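Local coordinates for repressor protein C2 (Enterobacteria phage P22, PDB 2R1J) that keeps the phage dormant in its host's chromosome by binding the OR and OL operators and blocking transcription of lytic genes, at residues A22-M27 against L51-A56. Residues are numbered along the deposited sequence; the frame is centred on the assembly and turned at random.
Sequences AALGKM and LALSKA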
ATOM      1  N   ALA C  22      -3.432  20.237   2.040  1.00 28.17           N
ATOM      2  CA  ALA C  22      -4.862  20.033   2.213  1.00 28.40           C
ATOM      3  C   ALA C  22      -5.513  19.587   0.904  1.00 29.42           C
ATOM      4  O   ALA C  22      -6.445  18.766   0.906  1.00 29.45           O
ATOM      5  CB  ALA C  22      -5.530  21.297   2.733  1.00 30.80           C
ATOM      6  N   ALA C  23      -5.038  20.112  -0.224  1.00 27.98           N
ATOM      7  CA  ALA C  23      -5.619  19.735  -1.505  1.00 28.21           C
ATOM      8  C   ALA C  23      -5.264  18.296  -1.850  1.00 28.03           C
ATOM      9  O   ALA C  23      -6.094  17.557  -2.383  1.00 28.50           O
ATOM     10  CB  ALA C  23      -5.139  20.692  -2.627  1.00 29.67           C
ATOM     11  N   LEU C  24      -4.028  17.897  -1.572  1.00 26.80           N
ATOM     12  CA  LEU C  24      -3.640  16.511  -1.849  1.00 27.61           C
ATOM     13  C   LEU C  24      -4.450  15.589  -0.911  1.00 27.13           C
ATOM     14  O   LEU C  24      -4.935  14.537  -1.326  1.00 27.01           O
ATOM     15  CB  LEU C  24      -2.133  16.311  -1.610  1.00 27.65           C
ATOM     16  CG  LEU C  24      -1.604  14.882  -1.853  1.00 27.27           C
ATOM     17  CD1 LEU C  24      -1.891  14.428  -3.277  1.00 27.39           C
ATOM     18  CD2 LEU C  24      -0.115  14.859  -1.591  1.00 27.84           C
ATOM     19  N   GLY C  25      -4.602  16.001   0.342  1.00 27.68           N
ATOM     20  CA  GLY C  25      -5.369  15.197   1.288  1.00 28.58           C
ATOM     21  C   GLY C  25      -6.784  14.940   0.783  1.00 28.29           C
ATOM     22  O   GLY C  25      -7.303  13.814   0.858  1.00 27.72           O
ATOM     23  N   LYS C  26      -7.412  15.978   0.236  1.00 28.89           N
ATOM     24  CA  LYS C  26      -8.767  15.847  -0.289  1.00 30.73           C
ATOM     25  C   LYS C  26      -8.808  14.834  -1.429  1.00 30.49           C
ATOM     26  O   LYS C  26      -9.746  14.040  -1.546  1.00 31.28           O
ATOM     27  CB  LYS C  26      -9.273  17.212  -0.794  1.00 33.53           C
ATOM     28  CG  LYS C  26     -10.707  17.195  -1.305  1.00 38.36           C
ATOM     29  CD  LYS C  26     -11.699  17.001  -0.180  1.00 42.35           C
ATOM     30  CE  LYS C  26     -13.102  16.728  -0.726  1.00 44.51           C
ATOM     31  NZ  LYS C  26     -14.063  16.396   0.370  1.00 46.45           N
ATOM     32  N   MET C  27      -7.786  14.864  -2.277  1.00 29.61           N
ATOM     33  CA  MET C  27      -7.685  13.943  -3.400  1.00 31.05           C
ATOM     34  C   MET C  27      -7.514  12.483  -2.953  1.00 30.47           C
ATOM     35  O   MET C  27      -8.070  11.571  -3.564  1.00 32.37           O
ATOM     36  CB  MET C  27      -6.494  14.322  -4.278  1.00 33.14           C
ATOM     37  CG  MET C  27      -6.631  15.632  -5.061  1.00 34.44           C
ATOM     38  SD  MET C  27      -5.029  16.009  -5.884  1.00 36.73           S
ATOM     39  CE  MET C  27      -5.201  14.966  -7.325  1.00 37.29           C
ATOM     40  N   LEU C  51      -1.998   3.538  -2.373  1.00 24.66           N
ATOM     41  CA  LEU C  51      -2.479   3.427  -3.747  1.00 27.00           C
ATOM     42  C   LEU C  51      -3.179   4.718  -4.178  1.00 27.58           C
ATOM     43  O   LEU C  51      -2.927   5.229  -5.278  1.00 27.92           O
ATOM     44  CB  LEU C  51      -3.386   2.215  -3.884  1.00 28.23           C
ATOM     45  CG  LEU C  51      -2.630   0.965  -4.354  1.00 30.43           C
ATOM     46  CD1 LEU C  51      -2.251   1.172  -5.837  1.00 32.68           C
ATOM     47  CD2 LEU C  51      -1.368   0.725  -3.550  1.00 31.94           C
ATOM     48  N   ALA C  52      -4.025   5.282  -3.319  1.00 26.47           N
ATOM     49  CA  ALA C  52      -4.713   6.525  -3.682  1.00 26.29           C
ATOM     50  C   ALA C  52      -3.731   7.681  -3.862  1.00 26.31           C
ATOM     51  O   ALA C  52      -3.930   8.557  -4.717  1.00 27.04           O
ATOM     52  CB  ALA C  52      -5.780   6.876  -2.616  1.00 25.62           C
ATOM     53  N   LEU C  53      -2.676   7.684  -3.053  1.00 25.16           N
ATOM     54  CA  LEU C  53      -1.654   8.708  -3.112  1.00 26.10           C
ATOM     55  C   LEU C  53      -0.886   8.609  -4.446  1.00 27.51           C
ATOM     56  O   LEU C  53      -0.631   9.627  -5.109  1.00 27.63           O
ATOM     57  CB  LEU C  53      -0.686   8.533  -1.937  1.00 26.04           C
ATOM     58  CG  LEU C  53       0.527   9.466  -1.880  1.00 24.50           C
ATOM     59  CD1 LEU C  53       0.062  10.912  -1.670  1.00 24.79           C
ATOM     60  CD2 LEU C  53       1.450   9.032  -0.724  1.00 26.31           C
ATOM     61  N   SER C  54      -0.539   7.393  -4.839  1.00 27.96           N
ATOM     62  CA  SER C  54       0.196   7.190  -6.086  1.00 30.13           C
ATOM     63  C   SER C  54      -0.638   7.715  -7.266  1.00 30.95           C
ATOM     64  O   SER C  54      -0.093   8.309  -8.195  1.00 33.47           O
ATOM     65  CB  SER C  54       0.526   5.708  -6.276  1.00 32.23           C
ATOM     66  OG  SER C  54      -0.641   4.936  -6.474  1.00 34.23           O
ATOM     67  N   LYS C  55      -1.947   7.503  -7.233  1.00 31.28           N
ATOM     68  CA  LYS C  55      -2.798   7.994  -8.321  1.00 31.68           C
ATOM     69  C   LYS C  55      -2.849   9.527  -8.309  1.00 31.91           C
ATOM     70  O   LYS C  55      -2.678  10.171  -9.353  1.00 32.29           O
ATOM     71  CB  LYS C  55      -4.201   7.407  -8.211  1.00 33.51           C
ATOM     72  CG  LYS C  55      -4.219   5.936  -8.517  1.00 36.23           C
ATOM     73  CD  LYS C  55      -5.567   5.322  -8.289  1.00 38.93           C
ATOM     74  CE  LYS C  55      -5.503   3.841  -8.622  1.00 41.30           C
ATOM     75  NZ  LYS C  55      -4.371   3.165  -7.898  1.00 42.21           N
ATOM     76  N   ALA C  56      -3.060  10.117  -7.140  1.00 30.03           N
ATOM     77  CA  ALA C  56      -3.109  11.580  -7.031  1.00 30.55           C
ATOM     78  C   ALA C  56      -1.812  12.241  -7.489  1.00 31.47           C
ATOM     79  O   ALA C  56      -1.841  13.325  -8.082  1.00 31.78           O
ATOM     80  CB  ALA C  56      -3.422  11.996  -5.582  1.00 31.73           C
TER
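With CG of both L24 and L53 trans to the main-chain nitrogen (chi1 179° in L24), the branched ends of the two side chains swing toward each other's helix. The two leucines cross at about a right angle, CD2 of L24 lying 4.0 Å from CD1 of L53. This pairing illustrates how a helix-turn-helix domain of the Cro/C1 type, here the N-terminal DNA-binding part of the repressor, packs helix 21-28, probably the first helix of the motif, against helix 47-56, which follows the motif in the chain. The short segments approach to 9.9 Å between axes, with 120° between their N-to-C directions. A56, the last residue of helix 47-56, points its methyl at the partner helix. The two branches of L24 divide the work: CD2 goes to L53, while CD1 touches A56 CB at 3.7 Å. Around this buried pair, I35 and L57 also pack on L24, and W38 and L64 on L53, joining the contact to the domain core. M27 borders it on the exposed side. The bend of its chain at chi3 (82°) turns the terminal methyl alongside A56, with CE in van der Waals approach 3.9 Å from CB and 3.8 Å from the carbonyl O of A56.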